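Local structure of hydrogenase maturation factor (Thermoanaerobacter tengcongensis, 3VTI) at residues 235-239 with 240-244; 111-114 with 115-118; 182-185 with 186-190. The protein probably takes part in making the nitrile ligands of [NiFe]-hydrogenases as HypE, which is S-carbamoylated by HypF and carries out ATP-dependent dehydration. All coordinates share one frame; numbering follows the deposited sequence.

Contact 1 (235-239 with 240-244); sequences SACEF and MGIDF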
# COMPACT_ATOMS: atom_id res chain seq x y z
N SER C 235 -24.42 -16.22 -14.86
CA SER C 235 -24.77 -17.29 -13.93
C SER C 235 -23.94 -17.29 -12.63
O SER C 235 -24.42 -17.76 -11.60
CB SER C 235 -24.74 -18.66 -14.63
OG SER C 235 -23.44 -19.05 -14.98
N ALA C 236 -22.72 -16.77 -12.69
CA ALA C 236 -21.92 -16.60 -11.48
C ALA C 236 -22.62 -15.65 -10.50
O ALA C 236 -22.72 -15.95 -9.30
CB ALA C 236 -20.54 -16.07 -11.83
N CYS C 237 -23.11 -14.53 -11.04
CA CYS C 237 -23.89 -13.55 -10.28
C CYS C 237 -25.24 -14.12 -9.86
O CYS C 237 -25.71 -13.84 -8.76
CB CYS C 237 -24.09 -12.28 -11.12
SG CYS C 237 -22.59 -11.30 -11.45
N GLU C 238 -25.87 -14.90 -10.73
CA GLU C 238 -27.19 -15.47 -10.46
C GLU C 238 -27.11 -16.53 -9.36
O GLU C 238 -28.10 -16.81 -8.68
CB GLU C 238 -27.79 -16.06 -11.74
CG GLU C 238 -29.31 -15.98 -11.82
CD GLU C 238 -30.02 -17.05 -11.00
OE1 GLU C 238 -31.08 -16.74 -10.43
OE2 GLU C 238 -29.51 -18.19 -10.93
N PHE C 239 -25.93 -17.11 -9.19
CA PHE C 239 -25.72 -18.11 -8.16
C PHE C 239 -25.54 -17.49 -6.79
O PHE C 239 -25.82 -18.12 -5.79
CB PHE C 239 -24.51 -18.97 -8.49
CG PHE C 239 -24.81 -20.08 -9.45
CD1 PHE C 239 -26.12 -20.50 -9.67
CD2 PHE C 239 -23.77 -20.73 -10.12
CE1 PHE C 239 -26.40 -21.53 -10.55
CE2 PHE C 239 -24.03 -21.76 -11.00
CZ PHE C 239 -25.35 -22.17 -11.22
N MET C 240 -25.06 -16.25 -6.76
CA MET C 240 -24.77 -15.55 -5.52
C MET C 240 -25.74 -14.41 -5.27
O MET C 240 -25.62 -13.70 -4.27
CB MET C 240 -23.35 -14.99 -5.53
CG MET C 240 -22.25 -16.04 -5.62
SD MET C 240 -20.65 -15.26 -5.82
CE MET C 240 -20.34 -14.76 -4.13
N GLY C 241 -26.69 -14.23 -6.18
CA GLY C 241 -27.66 -13.14 -6.10
C GLY C 241 -27.07 -11.74 -6.25
O GLY C 241 -27.57 -10.79 -5.64
N ILE C 242 -26.02 -11.61 -7.06
CA ILE C 242 -25.35 -10.34 -7.30
C ILE C 242 -25.89 -9.66 -8.57
O ILE C 242 -26.31 -10.34 -9.50
CB ILE C 242 -23.82 -10.54 -7.43
CG1 ILE C 242 -23.22 -10.96 -6.09
CG2 ILE C 242 -23.13 -9.26 -7.90
CD1 ILE C 242 -21.82 -11.56 -6.21
N ASP C 243 -25.87 -8.33 -8.58
CA ASP C 243 -26.21 -7.54 -9.77
C ASP C 243 -24.91 -7.17 -10.47
O ASP C 243 -24.08 -6.45 -9.89
CB ASP C 243 -26.98 -6.27 -9.36
CG ASP C 243 -27.71 -5.60 -10.52
OD1 ASP C 243 -27.23 -5.69 -11.68
OD2 ASP C 243 -28.77 -4.98 -10.28
N PHE C 244 -24.72 -7.63 -11.70
CA PHE C 244 -23.47 -7.32 -12.43
C PHE C 244 -23.24 -5.83 -12.66
O PHE C 244 -22.12 -5.39 -12.94
CB PHE C 244 -23.33 -8.12 -13.74
CG PHE C 244 -24.51 -8.00 -14.66
CD1 PHE C 244 -24.70 -6.87 -15.44
CD2 PHE C 244 -25.43 -9.05 -14.76
CE1 PHE C 244 -25.78 -6.76 -16.29
CE2 PHE C 244 -26.52 -8.96 -15.62
CZ PHE C 244 -26.69 -7.80 -16.39
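Cys-237 and Ile-242 meet where helix 231-240 ends and the chain turns off it. Backbone hydrogen bonds form the first layer. Cys-237 O accepts from Ile-242 N at 2.8 Å, a fairly straight bond of 155° at the hydrogen, and from Met-240 N at 3.2 Å. The two donors reach the oxygen from opposite faces of its carbonyl plane: Ile-242 N is tilted 26° from that plane, whereas Met-240 N stands well above it. Met-240 N also makes a weak i to i+4 bond to Ala-236 O. Gly-241, with positive phi, is the first residue to leave helical geometry and swings Ile-242 back beside Cys-237.

Apolar contacts form the second layer. The CB atoms of Cys-237 and Ile-242 are 4.1 Å apart. With SG anti to its own carbonyl carbon (chi1 -67°), Cys-237 turns its sulfur toward the outgoing chain, where SG meets Phe-244 CB at 4.0 Å and Ile-242 CG2 at 4.1 Å. Met-158 of helix 155-164 and Leu-247 also touch the cysteine. Met-240 lays its CG 3.7 Å from Ala-236 O.

Polar contacts to the chain of another protein form the third. Glu-238 OE1 makes a salt bridge to a basic side chain of that protein; Phe-239 O accepts a hydrogen bond from a basic side chain of it and Met-240 O from a polar one. The chemistry thus divides the turn: one twice-gripped carbonyl and a buried thiol close the helix end inward, while a carboxylate and the backbone carbonyls of Phe-239 and Met-240 serve the interface between proteins.

Contact 2 (111-114 with 115-118); sequences VVEK and GSVD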
# COMPACT_ATOMS: atom_id res chain seq x y z
N VAL C 111 10.86 1.00 -0.64
CA VAL C 111 10.85 -0.31 0.00
C VAL C 111 10.54 -0.10 1.48
O VAL C 111 11.21 0.67 2.16
CB VAL C 111 12.21 -1.02 -0.17
CG1 VAL C 111 12.19 -2.39 0.48
CG2 VAL C 111 12.57 -1.14 -1.65
N VAL C 112 9.51 -0.78 1.98
CA VAL C 112 9.11 -0.68 3.39
C VAL C 112 9.34 -1.99 4.14
O VAL C 112 9.42 -3.04 3.50
CB VAL C 112 7.63 -0.24 3.52
CG1 VAL C 112 7.47 1.22 3.11
CG2 VAL C 112 6.73 -1.13 2.65
N GLU C 113 9.45 -1.92 5.47
CA GLU C 113 9.67 -3.10 6.33
C GLU C 113 8.69 -4.22 6.02
O GLU C 113 7.56 -3.96 5.59
CB GLU C 113 9.49 -2.77 7.82
CG GLU C 113 10.07 -1.46 8.29
CD GLU C 113 11.55 -1.54 8.56
OE1 GLU C 113 11.98 -2.38 9.39
OE2 GLU C 113 12.29 -0.75 7.94
N LYS C 114 9.11 -5.45 6.26
CA LYS C 114 8.25 -6.62 6.09
C LYS C 114 7.03 -6.45 6.98
O LYS C 114 7.16 -6.23 8.19
CB LYS C 114 9.02 -7.89 6.46
CG LYS C 114 8.48 -9.18 5.83
CD LYS C 114 9.09 -10.41 6.53
CE LYS C 114 9.06 -11.65 5.64
NZ LYS C 114 10.14 -11.64 4.60
N GLY C 115 5.84 -6.52 6.38
CA GLY C 115 4.58 -6.38 7.12
C GLY C 115 3.96 -4.99 7.12
O GLY C 115 2.91 -4.78 7.73
N SER C 116 4.60 -4.04 6.45
CA SER C 116 4.11 -2.67 6.39
C SER C 116 3.28 -2.44 5.13
O SER C 116 2.61 -1.41 5.00
CB SER C 116 5.26 -1.67 6.47
OG SER C 116 5.83 -1.66 7.77
N VAL C 117 3.29 -3.44 4.26
CA VAL C 117 2.41 -3.46 3.10
C VAL C 117 2.29 -4.88 2.58
O VAL C 117 3.28 -5.59 2.52
CB VAL C 117 2.91 -2.49 2.01
CG1 VAL C 117 4.11 -3.04 1.26
CG2 VAL C 117 1.80 -2.14 1.09
N ASP C 118 1.07 -5.30 2.24
CA ASP C 118 0.86 -6.63 1.67
C ASP C 118 1.46 -6.69 0.26
O ASP C 118 0.81 -6.37 -0.74
CB ASP C 118 -0.64 -7.00 1.65
CG ASP C 118 -0.90 -8.49 1.38
OD1 ASP C 118 0.05 -9.31 1.44
OD2 ASP C 118 -2.07 -8.86 1.12
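Val-112 and Val-117 cross at about a right angle beneath a tight turn, and one methyl of each makes the contact: Val-112 CG2 lies 3.5 Å from Val-117 CG1. Both of these methyls sit between the backbone N and the carbonyl carbon of their own residues (chi1 of Val-117 is 76°), which sets them facing each other. Val-112 CG2 is also 4.1 Å from Val-117 CB, so it meets the branch point as well as the methyl.

Ser-116 approaches the same valine from the turn. Its CB points toward the strand end and rests 4.0 Å from Val-112 CB. Its OG lies beside its own backbone N and passes alongside Glu-113, 3.8 Å from CB of that residue. The Glu-113 chain bends at chi2 and carries its carboxylate away from this serine, and the long chain of Lys-114 likewise leads away from the turn.

The backbone between them is a type II beta turn from Glu-113 to Ser-116. It is closed by Ser-116 N to Glu-113 O, 3.1 Å and 151° at the hydrogen, with the donor standing above the carbonyl plane. Gly-115 has the positive phi of the third position of a type II turn.

The second subunit comes up against this turn as well: Val-112 packs on Thr-38 of that subunit, and Ser-116 on its Asp-118. Within the chain, Glu-78 OE2 accepts a hydrogen bond from Gly-115 N, tying the turn to strand 66-78, whose end also pairs with Val-112. The turn links strand 103-112, at the edge of the five-stranded sheet within this chain, to strand 120-130.

Contact 3 (182-185 with 186-190); sequences GLIE and KLMTL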
# COMPACT_ATOMS: atom_id res chain seq x y z
N GLY C 182 -7.41 3.98 -27.68
CA GLY C 182 -7.59 3.74 -29.11
C GLY C 182 -9.05 3.80 -29.52
O GLY C 182 -9.41 4.44 -30.52
N LEU C 183 -9.91 3.15 -28.74
CA LEU C 183 -11.35 3.17 -28.95
C LEU C 183 -11.92 4.59 -28.77
O LEU C 183 -12.74 5.05 -29.57
CB LEU C 183 -12.03 2.18 -28.02
CG LEU C 183 -13.56 2.06 -27.98
CD1 LEU C 183 -13.99 0.63 -27.82
CD2 LEU C 183 -14.11 2.89 -26.86
N ILE C 184 -11.47 5.26 -27.72
CA ILE C 184 -11.88 6.64 -27.44
C ILE C 184 -11.44 7.60 -28.57
O ILE C 184 -12.22 8.46 -29.00
CB ILE C 184 -11.39 7.07 -26.03
CG1 ILE C 184 -12.15 6.28 -24.96
CG2 ILE C 184 -11.59 8.56 -25.81
CD1 ILE C 184 -11.56 6.34 -23.55
N GLU C 185 -10.23 7.41 -29.07
CA GLU C 185 -9.75 8.19 -30.21
C GLU C 185 -10.71 8.11 -31.42
O GLU C 185 -10.95 9.11 -32.10
CB GLU C 185 -8.33 7.75 -30.61
CG GLU C 185 -7.71 8.58 -31.75
CD GLU C 185 -6.31 8.11 -32.13
OE1 GLU C 185 -5.32 8.55 -31.48
OE2 GLU C 185 -6.19 7.30 -33.07
N LYS C 186 -11.24 6.92 -31.68
CA LYS C 186 -12.18 6.74 -32.81
C LYS C 186 -13.55 7.33 -32.49
O LYS C 186 -14.27 7.74 -33.40
CB LYS C 186 -12.31 5.26 -33.22
CG LYS C 186 -11.03 4.64 -33.76
CD LYS C 186 -11.22 3.15 -34.05
CE LYS C 186 -11.80 2.91 -35.45
NZ LYS C 186 -12.45 1.57 -35.56
N LEU C 187 -13.91 7.36 -31.21
CA LEU C 187 -15.16 7.99 -30.79
C LEU C 187 -15.06 9.50 -30.89
O LEU C 187 -16.02 10.15 -31.28
CB LEU C 187 -15.53 7.58 -29.36
CG LEU C 187 -16.30 6.28 -29.15
CD1 LEU C 187 -16.31 5.88 -27.67
CD2 LEU C 187 -17.73 6.37 -29.69
N MET C 188 -13.89 10.04 -30.55
CA MET C 188 -13.69 11.48 -30.53
C MET C 188 -13.69 12.09 -31.93
O MET C 188 -13.56 13.30 -32.09
CB MET C 188 -12.42 11.85 -29.75
CG MET C 188 -12.50 11.57 -28.23
SD MET C 188 -14.08 11.93 -27.40
CE MET C 188 -14.25 13.70 -27.63
N THR C 189 -13.85 11.23 -32.94
CA THR C 189 -14.20 11.66 -34.30
C THR C 189 -15.53 12.41 -34.27
O THR C 189 -15.74 13.34 -35.05
CB THR C 189 -14.35 10.45 -35.24
OG1 THR C 189 -13.08 9.80 -35.37
CG2 THR C 189 -14.79 10.89 -36.62
N LEU C 190 -16.41 12.01 -33.35
CA LEU C 190 -17.74 12.61 -33.21
C LEU C 190 -17.74 13.96 -32.48
O LEU C 190 -18.79 14.60 -32.34
CB LEU C 190 -18.72 11.63 -32.56
CG LEU C 190 -18.93 10.27 -33.25
CD1 LEU C 190 -20.00 9.47 -32.54
CD2 LEU C 190 -19.27 10.44 -34.73
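Met-188, just past helix 181-187, packs back against Ile-184, one turn earlier. From its CB, which lies 3.5 Å from Ile-184 O, the chain runs to CG with CG anti to its own carbonyl carbon (chi1 -68°). That torsion brings CG to 4.0 Å from Ile-184 CG2. Met-188 and Ile-184 run alongside each other in the same direction. Bends at chi2 and chi3 then take SD and CE off the preceding turn. The sulfur end leads away from Ile-184, and the side chain goes on to touch Ile-194 and Leu-197 of strand 194-198 and, in a loop, Val-136. Met-188 N meanwhile donates to Ile-184 O at 2.8 Å, nearly along the C=O axis.

Leu-187 repeats the pattern a residue earlier: its CD1 meets Leu-183 CD2 at 3.8 Å, again alongside, while its N bonds to Leu-183 O at 3.1 Å. Leu-187 also touches Ile-194 and, on helix 262-270, Ala-265.

Other contacts involve the polar residues. Lys-186 N bonds to Gly-182 O, and its CG lies near the same oxygen; NZ reaches Ser-271 OG. Glu-185 OE1 is bonded to Tyr-131 OH. Thr-189 OG1 donates to Lys-186 O at 3.1 Å from above the carbonyl plane, where the helix gives way to a 3-10 turn.

The whole is an amphipathic alpha-helix running into a 3-10 end, packed on strand 194-198 of the AIR synthase-like C-terminal domain. The helix lies near the magnesium site: the Ile-184 side chain is about 7 Å from that of Asp-199, a magnesium ligand.

In the fold
Following the chain from the N terminus, contact 2 comes first, turning the end of strand 103-112 toward strand 120-130 within the AIR synthase-related N-terminal range. Contact 3 follows in the C-terminal range, where helix 181-187 runs out before strand 194-198. Contact 1 comes last, closing helix 231-240 before strand 254-257. Each is local and complete before the next begins, so none nests within or crosses another. Their centres are 33 to 42 Å apart and none touches another. Contact 3 lies across the chain's centre from both others and near the magnesium site; contact 2 faces the second subunit, and contact 1 the chain of another protein.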